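Local coordinates for protein cysteine desulfurase (Elizabethkingia anophelis NUHP1, PDB 5VPR) that probably removes sulfur from L-cysteine to give L-alanine, using covalently bound pyridoxal 5'-phosphate, and passes it to a sulfur carrier, at residues A[12-15]-A[16-19]; A[31-34]-A[35-38]; A[51-55]-A[56-60]; A[389-392]-A[393-396]. All blocks are in the same frame, centred on the assembly; numbering follows the deposited sequence.

Contact 1. Residues A[12-15]-A[16-19]; sequences IQEI and RSQF
Arg-16 and Ser-17 turn their backbone N-H groups back to Ile-12 O and Gln-13 O, the i to i+4 bonds of the short N-terminal helix 12-17. The first is 2.9 Å from Arg-16 N to Ile-12 O and fairly straight, at 162°. After it the coil tightens: Gln-18 N donates to Ile-15 O, three residues back.

Among the polar side chains, Glu-14 and Gln-18 sit one turn apart. The glutamate chain bends at chi2 (-80°), bringing OE1 to 2.8 Å from Gln-18 NE2 in a weak, strongly bent bond, with carboxylate and amide planes 62° apart. The other end of that amide is used too, since Gln-18 OE1 accepts from Lys-302. Arg-16 runs its methylenes past Ile-12 O, and its guanidinium leaves the helix for Glu-398 and Tyr-393 O.

The apolar side faces the protein. Ile-15, a buried apolar residue, packs on Val-303, and its CG2 lies 4.1 Å from Phe-19 CE1, the two side chains side by side and pointing the same way. The Phe-19 ring also offers its edge to the backbone, with CD1 3.3 Å from Ile-15 O in the ring plane.

Contact 2. Residues A[31-34]-A[35-38]; sequences LVYL and DNAA
Tyr-33 reaches forward over Asp-35 in the turn that follows it, while Val-32, just before, packs on Ile-401 of the C-terminal helix 396-413 and pairs through its backbone with Gly-363 and Ala-365. The tyrosine CG stands opposite its own backbone N (chi1 -174°), which lays the ring along the chain so that Asp-35 N sits over the centre of one face, 4.0 Å above the plane. At the far end of the ring the phenol bonds to Thr-39 O and also accepts from a water, 2.8 Å from Tyr-33 OH. The same water donates to Asp-35 OD2, at 2.7 Å, tying the phenol to a carboxylate whose other oxygen forms a salt bridge with Arg-387.

This is the exit of strand 29-33 into the loop leading to helix 44-56, in the class-V aminotransferase fold. Asn-36 closes it: its ND2 donates to Tyr-33 O over 3.2 Å, bent (140°) and arriving above the carbonyl plane, and it also donates to Ser-389 O. An asparagine suits the place because its short amide can donate to two carbonyls at once. Its OD1, probably bonded to Tyr-393 OH though at a doubtfully short distance, lies in the plane of the Tyr-33 ring at its edge, 3.2 Å from Tyr-33 CE2, with amide and ring planes 82° apart.

Leu-34 packs on Leu-402 of helix 396-413.

Contact 3. Residues A[51-55]-A[56-60]; sequences NNYYE and HYNAN
Tyr-57 N donates to Tyr-53 O over 2.9 Å, with an angle of 159° at the hydrogen. The phenol of Tyr-53 ties down the chain beyond it: Asn-58 ND2 donates to Tyr-53 OH at 3.0 Å, and Ala-59 N adds a weak, long bond to the same oxygen. Asn-52 O also has two donors, a weak bond from His-56 N and a second from the imidazole. His-56 ND1 approaches to 3.3 Å on a lone pair of Asn-52 O, which lies near the ring plane, and histidine suits the site by bending this ring N-H back onto the preceding turn.

These bonds lie where helix 44-56 gives way to the loop before helix 67-87. Tyr-53 CG is turned away from its own backbone N (chi1 169°), carrying the ring forward beneath Asn-58, whose N lies 4.0 Å above one face and off toward the rim. The Asn-58 amide stands nearly perpendicular to that ring, 87° apart.

Apolar contacts come outside this. Glu-55 CB lies over the face of the His-56 imidazole, 4.2 Å from its centroid, in a CH-pi contact. Tyr-53 CD1 touches Tyr-57 CB at 4.1 Å, and the buried Tyr-53 ring also packs on Ile-291 and Ala-72.

Contact 4. Residues A[389-392]-A[393-396]; sequences SFAV and YNTF
Tyr-393 folds its ring back over Ala-391, two residues earlier in the chain. Its CG sits between the backbone N and the carbonyl carbon (chi1 40°), a tight placing that turns the ring toward the methyl. Ala-391 CB then lies over one face, displaced toward the rim, 3.9 Å from the ring centroid of Tyr-393 in a CH-pi contact; its closest ring atom is Tyr-393 CZ, at 3.6 Å from Ala-391 CB. A methyl is compact enough to let the ring come down so near. Beyond it the phenol is bonded to Gln-41 N, and Phe-19 meets the ring edge-to-face. Val-392 CG1 brushes Tyr-393 CD1 at 4.3 Å, while the valine itself packs on Ile-15 and Ile-308.

Asn-394 closes a type I beta turn that begins at Ala-391, in the buried loop joining strand 386-389 to helix 396-413. Its N donates to Ala-391 O over 3.3 Å, the bond that closes the turn. The side chain adds a second bond in the reverse sense: Ala-391 N donates to Asn-394 OD1 at 2.9 Å and 168°, so the backbone of Ala-391 is gripped at both its N-H and its carbonyl by one residue. Asparagine is suited to this, as its amide still has ND2 to give, and that group donates to Tyr-33 O and Glu-398. Asn-394 OD1 also lies 3.4 Å from Phe-390 CA and near the edge of the Phe-390 ring, whose plane is turned 74° from the amide.

Thr-395 follows as the N-cap of helix 396-413, its OG1 accepting from Glu-398 N.

Along the chain the contacts come in the order 1, 2, 3 and 4, yet three of them gather in space. The centres of contacts 2 and 4 are 8 Å apart and those of contacts 1 and 4 are 11 Å apart; both pairs touch. Contact 4, leading into the C-terminal helix 396-413, is therefore the hub: it joins the N-terminal helix 12-17 to the exit of strand 29-33, with Asn-36 and Arg-16 as the polar links. Contact 3, at the end of helix 44-56, stands apart near the surface, with its centre 27 to 32 Å from the others. The N-terminal helix and the beginning of the C-terminal helix thus meet at one buried loop.

Contact 1. Residues A[12-15]-A[16-19]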
loop_
_atom_site.group_PDB
_atom_site.type_symbol
_atom_site.label_atom_id
_atom_site.label_comp_id
_atom_site.label_asym_id
_atom_site.label_seq_id
_atom_site.Cartn_x
_atom_site.Cartn_y
_atom_site.Cartn_z
ATOM N N ILE A 12 9.821 16.638 13.324
ATOM C CA ILE A 12 10.325 16.005 12.109
ATOM C C ILE A 12 11.766 15.542 12.289
ATOM O O ILE A 12 12.171 14.512 11.734
ATOM C CB ILE A 12 10.177 16.966 10.913
ATOM C CG1 ILE A 12 10.682 16.308 9.624
ATOM C CG2 ILE A 12 10.898 18.294 11.178
ATOM C CD1 ILE A 12 9.926 15.057 9.242
ATOM N N GLN A 13 12.555 16.273 13.078
ATOM C CA GLN A 13 13.950 15.892 13.276
ATOM C C GLN A 13 14.067 14.661 14.168
ATOM O O GLN A 13 14.942 13.817 13.954
ATOM C CB GLN A 13 14.745 17.066 13.853
ATOM C CG GLN A 13 15.015 18.194 12.846
ATOM C CD GLN A 13 15.630 17.689 11.538
ATOM O OE1 GLN A 13 16.604 16.936 11.542
ATOM N NE2 GLN A 13 15.053 18.101 10.414
ATOM N N GLU A 14 13.207 14.542 15.179
ATOM C CA GLU A 14 13.211 13.318 15.970
ATOM C C GLU A 14 12.813 12.127 15.109
ATOM O O GLU A 14 13.383 11.037 15.239
ATOM C CB GLU A 14 12.282 13.468 17.174
ATOM C CG GLU A 14 12.513 12.442 18.277
ATOM C CD GLU A 14 11.869 11.093 17.982
ATOM O OE1 GLU A 14 10.950 11.038 17.136
ATOM O OE2 GLU A 14 12.284 10.088 18.597
ATOM N N ILE A 15 11.848 12.324 14.205
ATOM C CA ILE A 15 11.420 11.243 13.318
ATOM C C ILE A 15 12.572 10.805 12.424
ATOM O O ILE A 15 12.875 9.610 12.313
ATOM C CB ILE A 15 10.208 11.683 12.476
ATOM C CG1 ILE A 15 8.985 11.982 13.353
ATOM C CG2 ILE A 15 9.900 10.647 11.402
ATOM C CD1 ILE A 15 8.643 10.891 14.306
ATOM N N ARG A 16 13.228 11.771 11.761
ATOM C CA ARG A 16 14.286 11.436 10.809
ATOM C C ARG A 16 15.465 10.761 11.496
ATOM O O ARG A 16 16.160 9.945 10.877
ATOM C CB ARG A 16 14.769 12.693 10.065
ATOM C CG ARG A 16 13.806 13.209 8.991
ATOM C CD ARG A 16 14.318 14.469 8.297
ATOM N NE ARG A 16 15.560 14.254 7.547
ATOM C CZ ARG A 16 15.623 13.810 6.295
ATOM N NH1 ARG A 16 14.511 13.510 5.626
ATOM N NH2 ARG A 16 16.803 13.655 5.709
ATOM N N SER A 17 15.717 11.093 12.765
ATOM C CA SER A 17 16.809 10.451 13.489
ATOM C C SER A 17 16.589 8.950 13.664
ATOM O O SER A 17 17.550 8.222 13.931
ATOM C CB SER A 17 16.999 11.128 14.855
ATOM O OG SER A 17 15.842 10.992 15.661
ATOM N N GLN A 18 15.356 8.464 13.506
ATOM C CA GLN A 18 15.093 7.037 13.650
ATOM C C GLN A 18 15.401 6.238 12.389
ATOM O O GLN A 18 15.351 5.006 12.439
ATOM C CB GLN A 18 13.627 6.808 14.059
ATOM C CG GLN A 18 13.229 7.561 15.338
ATOM C CD GLN A 18 11.768 7.366 15.728
ATOM O OE1 GLN A 18 11.245 6.248 15.714
ATOM N NE2 GLN A 18 11.107 8.460 16.090
ATOM N N PHE A 19 15.732 6.891 11.270
ATOM C CA PHE A 19 15.920 6.193 9.998
ATOM C C PHE A 19 17.373 6.277 9.563
ATOM O O PHE A 19 17.784 7.280 8.951
ATOM C CB PHE A 19 15.006 6.781 8.925
ATOM C CG PHE A 19 13.565 6.493 9.164
ATOM C CD1 PHE A 19 12.823 7.276 10.029
ATOM C CD2 PHE A 19 12.961 5.415 8.551
ATOM C CE1 PHE A 19 11.486 6.988 10.268
ATOM C CE2 PHE A 19 11.632 5.121 8.781
ATOM C CZ PHE A 19 10.891 5.905 9.640
#

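Contact 2. Residues A[31-34]-A[35-38]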
loop_
_atom_site.group_PDB
_atom_site.type_symbol
_atom_site.label_atom_id
_atom_site.label_comp_id
_atom_site.label_asym_id
_atom_site.label_seq_id
_atom_site.Cartn_x
_atom_site.Cartn_y
_atom_site.Cartn_z
ATOM N N LEU A 31 21.079 11.919 0.304
ATOM C CA LEU A 31 19.938 11.192 -0.215
ATOM C C LEU A 31 18.663 11.993 0.010
ATOM O O LEU A 31 18.388 12.441 1.123
ATOM C CB LEU A 31 19.832 9.840 0.476
ATOM C CG LEU A 31 18.568 9.062 0.132
ATOM C CD1 LEU A 31 18.535 8.715 -1.362
ATOM C CD2 LEU A 31 18.482 7.808 1.001
ATOM N N VAL A 32 17.892 12.182 -1.054
ATOM C CA VAL A 32 16.547 12.738 -0.972
ATOM C C VAL A 32 15.628 11.655 -1.515
ATOM O O VAL A 32 15.448 11.533 -2.732
ATOM C CB VAL A 32 16.396 14.042 -1.759
ATOM C CG1 VAL A 32 14.952 14.547 -1.671
ATOM C CG2 VAL A 32 17.402 15.103 -1.253
ATOM N N TYR A 33 15.063 10.851 -0.618
ATOM C CA TYR A 33 14.349 9.640 -1.019
ATOM C C TYR A 33 12.874 9.979 -1.186
ATOM O O TYR A 33 12.142 10.131 -0.198
ATOM C CB TYR A 33 14.547 8.530 0.004
ATOM C CG TYR A 33 13.939 7.240 -0.473
ATOM C CD1 TYR A 33 14.576 6.483 -1.455
ATOM C CD2 TYR A 33 12.708 6.797 0.014
ATOM C CE1 TYR A 33 14.013 5.289 -1.927
ATOM C CE2 TYR A 33 12.124 5.595 -0.459
ATOM C CZ TYR A 33 12.798 4.848 -1.433
ATOM O OH TYR A 33 12.277 3.660 -1.931
ATOM N N LEU A 34 12.435 10.103 -2.441
ATOM C CA LEU A 34 11.043 10.413 -2.776
ATOM C C LEU A 34 10.442 9.338 -3.677
ATOM O O LEU A 34 9.694 9.627 -4.616
ATOM C CB LEU A 34 10.937 11.789 -3.434
ATOM C CG LEU A 34 11.555 12.930 -2.626
ATOM C CD1 LEU A 34 11.634 14.198 -3.467
ATOM C CD2 LEU A 34 10.763 13.169 -1.349
ATOM N N ASP A 35 10.767 8.079 -3.404
ATOM C CA ASP A 35 10.221 6.944 -4.132
ATOM C C ASP A 35 9.491 6.017 -3.165
ATOM O O ASP A 35 9.547 4.784 -3.269
ATOM C CB ASP A 35 11.329 6.205 -4.880
ATOM C CG ASP A 35 10.790 5.265 -5.945
ATOM O OD1 ASP A 35 9.663 5.487 -6.437
ATOM O OD2 ASP A 35 11.500 4.296 -6.283
ATOM N N ASN A 36 8.814 6.622 -2.192
ATOM C CA ASN A 36 8.223 5.853 -1.100
ATOM C C ASN A 36 7.056 4.988 -1.556
ATOM O O ASN A 36 6.800 3.953 -0.939
ATOM C CB ASN A 36 7.811 6.801 0.024
ATOM C CG ASN A 36 9.017 7.466 0.635
ATOM O OD1 ASN A 36 9.759 6.827 1.393
ATOM N ND2 ASN A 36 9.265 8.730 0.265
ATOM N N ALA A 37 6.353 5.374 -2.627
ATOM C CA ALA A 37 5.290 4.525 -3.155
ATOM C C ALA A 37 5.843 3.236 -3.742
ATOM O O ALA A 37 5.096 2.266 -3.883
ATOM C CB ALA A 37 4.475 5.259 -4.225
ATOM N N ALA A 38 7.131 3.208 -4.088
ATOM C CA ALA A 38 7.771 1.952 -4.470
ATOM C C ALA A 38 8.052 1.116 -3.232
ATOM O O ALA A 38 7.582 -0.018 -3.121
ATOM C CB ALA A 38 9.056 2.215 -5.262
HETATM O O HOH W 1 12.660 2.619 -4.469
#

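Contact 3. Residues A[51-55]-A[56-60]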
loop_
_atom_site.group_PDB
_atom_site.type_symbol
_atom_site.label_atom_id
_atom_site.label_comp_id
_atom_site.label_asym_id
_atom_site.label_seq_id
_atom_site.Cartn_x
_atom_site.Cartn_y
_atom_site.Cartn_z
ATOM N N ASN A 51 16.352 -8.038 14.588
ATOM C CA ASN A 51 17.599 -8.504 15.178
ATOM C C ASN A 51 17.374 -9.130 16.549
ATOM O O ASN A 51 17.964 -10.169 16.862
ATOM C CB ASN A 51 18.574 -7.332 15.278
ATOM C CG ASN A 51 19.988 -7.780 15.543
ATOM O OD1 ASN A 51 20.459 -7.758 16.684
ATOM N ND2 ASN A 51 20.677 -8.203 14.490
ATOM N N ASN A 52 16.531 -8.516 17.385
ATOM C CA ASN A 52 16.274 -9.079 18.711
ATOM C C ASN A 52 15.606 -10.446 18.610
ATOM O O ASN A 52 15.888 -11.345 19.417
ATOM C CB ASN A 52 15.407 -8.134 19.547
ATOM C CG ASN A 52 16.162 -6.909 20.015
ATOM O OD1 ASN A 52 17.381 -6.946 20.205
ATOM N ND2 ASN A 52 15.439 -5.809 20.207
ATOM N N TYR A 53 14.704 -10.616 17.641
ATOM C CA TYR A 53 14.069 -11.915 17.447
ATOM C C TYR A 53 15.107 -12.990 17.139
ATOM O O TYR A 53 15.118 -14.058 17.762
ATOM C CB TYR A 53 13.023 -11.861 16.324
ATOM C CG TYR A 53 12.578 -13.263 15.963
ATOM C CD1 TYR A 53 11.701 -13.964 16.793
ATOM C CD2 TYR A 53 13.104 -13.921 14.849
ATOM C CE1 TYR A 53 11.327 -15.267 16.506
ATOM C CE2 TYR A 53 12.738 -15.213 14.551
ATOM C CZ TYR A 53 11.846 -15.882 15.389
ATOM O OH TYR A 53 11.474 -17.169 15.094
ATOM N N TYR A 54 15.996 -12.726 16.174
ATOM C CA TYR A 54 16.949 -13.760 15.784
ATOM C C TYR A 54 18.013 -13.990 16.850
ATOM O O TYR A 54 18.524 -15.112 16.981
ATOM C CB TYR A 54 17.617 -13.410 14.452
ATOM C CG TYR A 54 16.743 -13.612 13.230
ATOM C CD1 TYR A 54 16.481 -12.561 12.359
ATOM C CD2 TYR A 54 16.184 -14.857 12.944
ATOM C CE1 TYR A 54 15.679 -12.739 11.232
ATOM C CE2 TYR A 54 15.372 -15.039 11.835
ATOM C CZ TYR A 54 15.127 -13.975 10.989
ATOM O OH TYR A 54 14.358 -14.166 9.871
ATOM N N GLU A 55 18.379 -12.959 17.615
ATOM C CA GLU A 55 19.405 -13.182 18.619
ATOM C C GLU A 55 18.865 -13.758 19.923
ATOM O O GLU A 55 19.670 -14.238 20.734
ATOM C CB GLU A 55 20.168 -11.886 18.899
ATOM C CG GLU A 55 20.963 -11.433 17.690
ATOM C CD GLU A 55 21.894 -10.288 17.992
ATOM O OE1 GLU A 55 22.725 -9.952 17.127
ATOM O OE2 GLU A 55 21.798 -9.732 19.100
ATOM N N HIS A 56 17.543 -13.759 20.146
ATOM C CA HIS A 56 17.056 -14.178 21.458
ATOM C C HIS A 56 15.916 -15.186 21.445
ATOM O O HIS A 56 15.787 -15.956 22.399
ATOM C CB HIS A 56 16.622 -12.957 22.285
ATOM C CG HIS A 56 17.753 -12.040 22.609
ATOM N ND1 HIS A 56 17.993 -10.877 21.908
ATOM C CD2 HIS A 56 18.743 -12.142 23.524
ATOM C CE1 HIS A 56 19.071 -10.289 22.397
ATOM N NE2 HIS A 56 19.545 -11.037 23.377
ATOM N N TYR A 57 15.068 -15.195 20.417
ATOM C CA TYR A 57 13.825 -15.957 20.524
ATOM C C TYR A 57 13.553 -16.891 19.350
ATOM O O TYR A 57 12.478 -17.505 19.306
ATOM C CB TYR A 57 12.632 -15.006 20.689
ATOM C CG TYR A 57 12.863 -13.949 21.732
ATOM C CD1 TYR A 57 12.897 -14.279 23.088
ATOM C CD2 TYR A 57 13.057 -12.630 21.372
ATOM C CE1 TYR A 57 13.116 -13.309 24.056
ATOM C CE2 TYR A 57 13.277 -11.649 22.335
ATOM C CZ TYR A 57 13.306 -11.995 23.671
ATOM O OH TYR A 57 13.524 -11.021 24.619
ATOM N N ASN A 58 14.473 -17.020 18.406
ATOM C CA ASN A 58 14.164 -17.730 17.170
ATOM C C ASN A 58 13.928 -19.218 17.428
ATOM O O ASN A 58 14.764 -19.898 18.036
ATOM C CB ASN A 58 15.300 -17.526 16.160
ATOM C CG ASN A 58 15.153 -18.411 14.953
ATOM O OD1 ASN A 58 15.937 -19.343 14.736
ATOM N ND2 ASN A 58 14.132 -18.144 14.167
ATOM N N ALA A 59 12.787 -19.718 16.955
ATOM C CA ALA A 59 12.371 -21.119 17.066
ATOM C C ALA A 59 11.131 -21.263 16.198
ATOM O O ALA A 59 10.514 -20.256 15.834
ATOM C CB ALA A 59 12.059 -21.521 18.523
ATOM N N ASN A 60 10.758 -22.503 15.867
ATOM C CA ASN A 60 9.535 -22.609 15.084
ATOM C C ASN A 60 8.331 -22.465 15.998
ATOM O O ASN A 60 8.434 -22.595 17.218
ATOM C CB ASN A 60 9.448 -23.909 14.280
ATOM C CG ASN A 60 8.830 -23.682 12.873
ATOM O OD1 ASN A 60 7.981 -22.788 12.678
ATOM N ND2 ASN A 60 9.273 -24.472 11.892
#

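Contact 4. Residues A[389-392]-A[393-396]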
loop_
_atom_site.group_PDB
_atom_site.type_symbol
_atom_site.label_atom_id
_atom_site.label_comp_id
_atom_site.label_asym_id
_atom_site.label_seq_id
_atom_site.Cartn_x
_atom_site.Cartn_y
_atom_site.Cartn_z
ATOM N N SER A 389 7.030 10.701 -4.390
ATOM C CA SER A 389 6.103 10.169 -3.401
ATOM C C SER A 389 6.712 10.307 -2.014
ATOM O O SER A 389 7.917 10.098 -1.827
ATOM C CB SER A 389 5.726 8.691 -3.696
ATOM O OG SER A 389 6.875 7.873 -3.921
ATOM N N PHE A 390 5.862 10.638 -1.044
ATOM C CA PHE A 390 6.294 11.076 0.273
ATOM C C PHE A 390 5.997 10.038 1.347
ATOM O O PHE A 390 5.036 9.261 1.253
ATOM C CB PHE A 390 5.627 12.409 0.622
ATOM C CG PHE A 390 5.878 13.474 -0.399
ATOM C CD1 PHE A 390 7.143 14.024 -0.539
ATOM C CD2 PHE A 390 4.870 13.904 -1.241
ATOM C CE1 PHE A 390 7.399 14.997 -1.487
ATOM C CE2 PHE A 390 5.118 14.887 -2.188
ATOM C CZ PHE A 390 6.386 15.428 -2.313
ATOM N N ALA A 391 6.860 10.027 2.362
ATOM C CA ALA A 391 6.667 9.285 3.601
ATOM C C ALA A 391 6.851 10.262 4.757
ATOM O O ALA A 391 7.093 11.457 4.551
ATOM C CB ALA A 391 7.627 8.088 3.703
ATOM N N VAL A 392 6.757 9.749 5.984
ATOM C CA VAL A 392 6.669 10.628 7.149
ATOM C C VAL A 392 7.968 11.384 7.391
ATOM O O VAL A 392 7.954 12.468 7.983
ATOM C CB VAL A 392 6.259 9.807 8.385
ATOM C CG1 VAL A 392 7.386 8.847 8.793
ATOM C CG2 VAL A 392 5.869 10.729 9.531
ATOM N N TYR A 393 9.106 10.853 6.942
ATOM C CA TYR A 393 10.396 11.460 7.236
ATOM C C TYR A 393 10.803 12.529 6.225
ATOM O O TYR A 393 11.839 13.174 6.415
ATOM C CB TYR A 393 11.485 10.376 7.310
ATOM C CG TYR A 393 11.336 9.294 6.263
ATOM C CD1 TYR A 393 11.043 7.983 6.630
ATOM C CD2 TYR A 393 11.474 9.584 4.907
ATOM C CE1 TYR A 393 10.895 6.979 5.675
ATOM C CE2 TYR A 393 11.332 8.589 3.939
ATOM C CZ TYR A 393 11.035 7.287 4.334
ATOM O OH TYR A 393 10.871 6.293 3.387
ATOM N N ASN A 394 10.025 12.732 5.164
ATOM C CA ASN A 394 10.392 13.729 4.169
ATOM C C ASN A 394 10.094 15.140 4.682
ATOM O O ASN A 394 9.247 15.344 5.560
ATOM C CB ASN A 394 9.670 13.454 2.855
ATOM C CG ASN A 394 10.139 12.171 2.202
ATOM O OD1 ASN A 394 9.333 11.327 1.798
ATOM N ND2 ASN A 394 11.456 12.014 2.098
ATOM N N THR A 395 10.816 16.122 4.132
ATOM C CA THR A 395 10.788 17.484 4.639
ATOM C C THR A 395 10.471 18.487 3.531
ATOM O O THR A 395 10.641 18.218 2.340
ATOM C CB THR A 395 12.133 17.876 5.279
ATOM O OG1 THR A 395 13.120 17.993 4.251
ATOM C CG2 THR A 395 12.582 16.836 6.288
ATOM N N PHE A 396 10.023 19.674 3.944
ATOM C CA PHE A 396 9.855 20.755 2.980
ATOM C C PHE A 396 11.192 21.141 2.349
ATOM O O PHE A 396 11.254 21.465 1.157
ATOM C CB PHE A 396 9.190 21.957 3.652
ATOM C CG PHE A 396 7.831 21.651 4.208
ATOM C CD1 PHE A 396 6.739 21.517 3.361
ATOM C CD2 PHE A 396 7.644 21.478 5.571
ATOM C CE1 PHE A 396 5.482 21.222 3.864
ATOM C CE2 PHE A 396 6.388 21.178 6.084
ATOM C CZ PHE A 396 5.307 21.052 5.230
#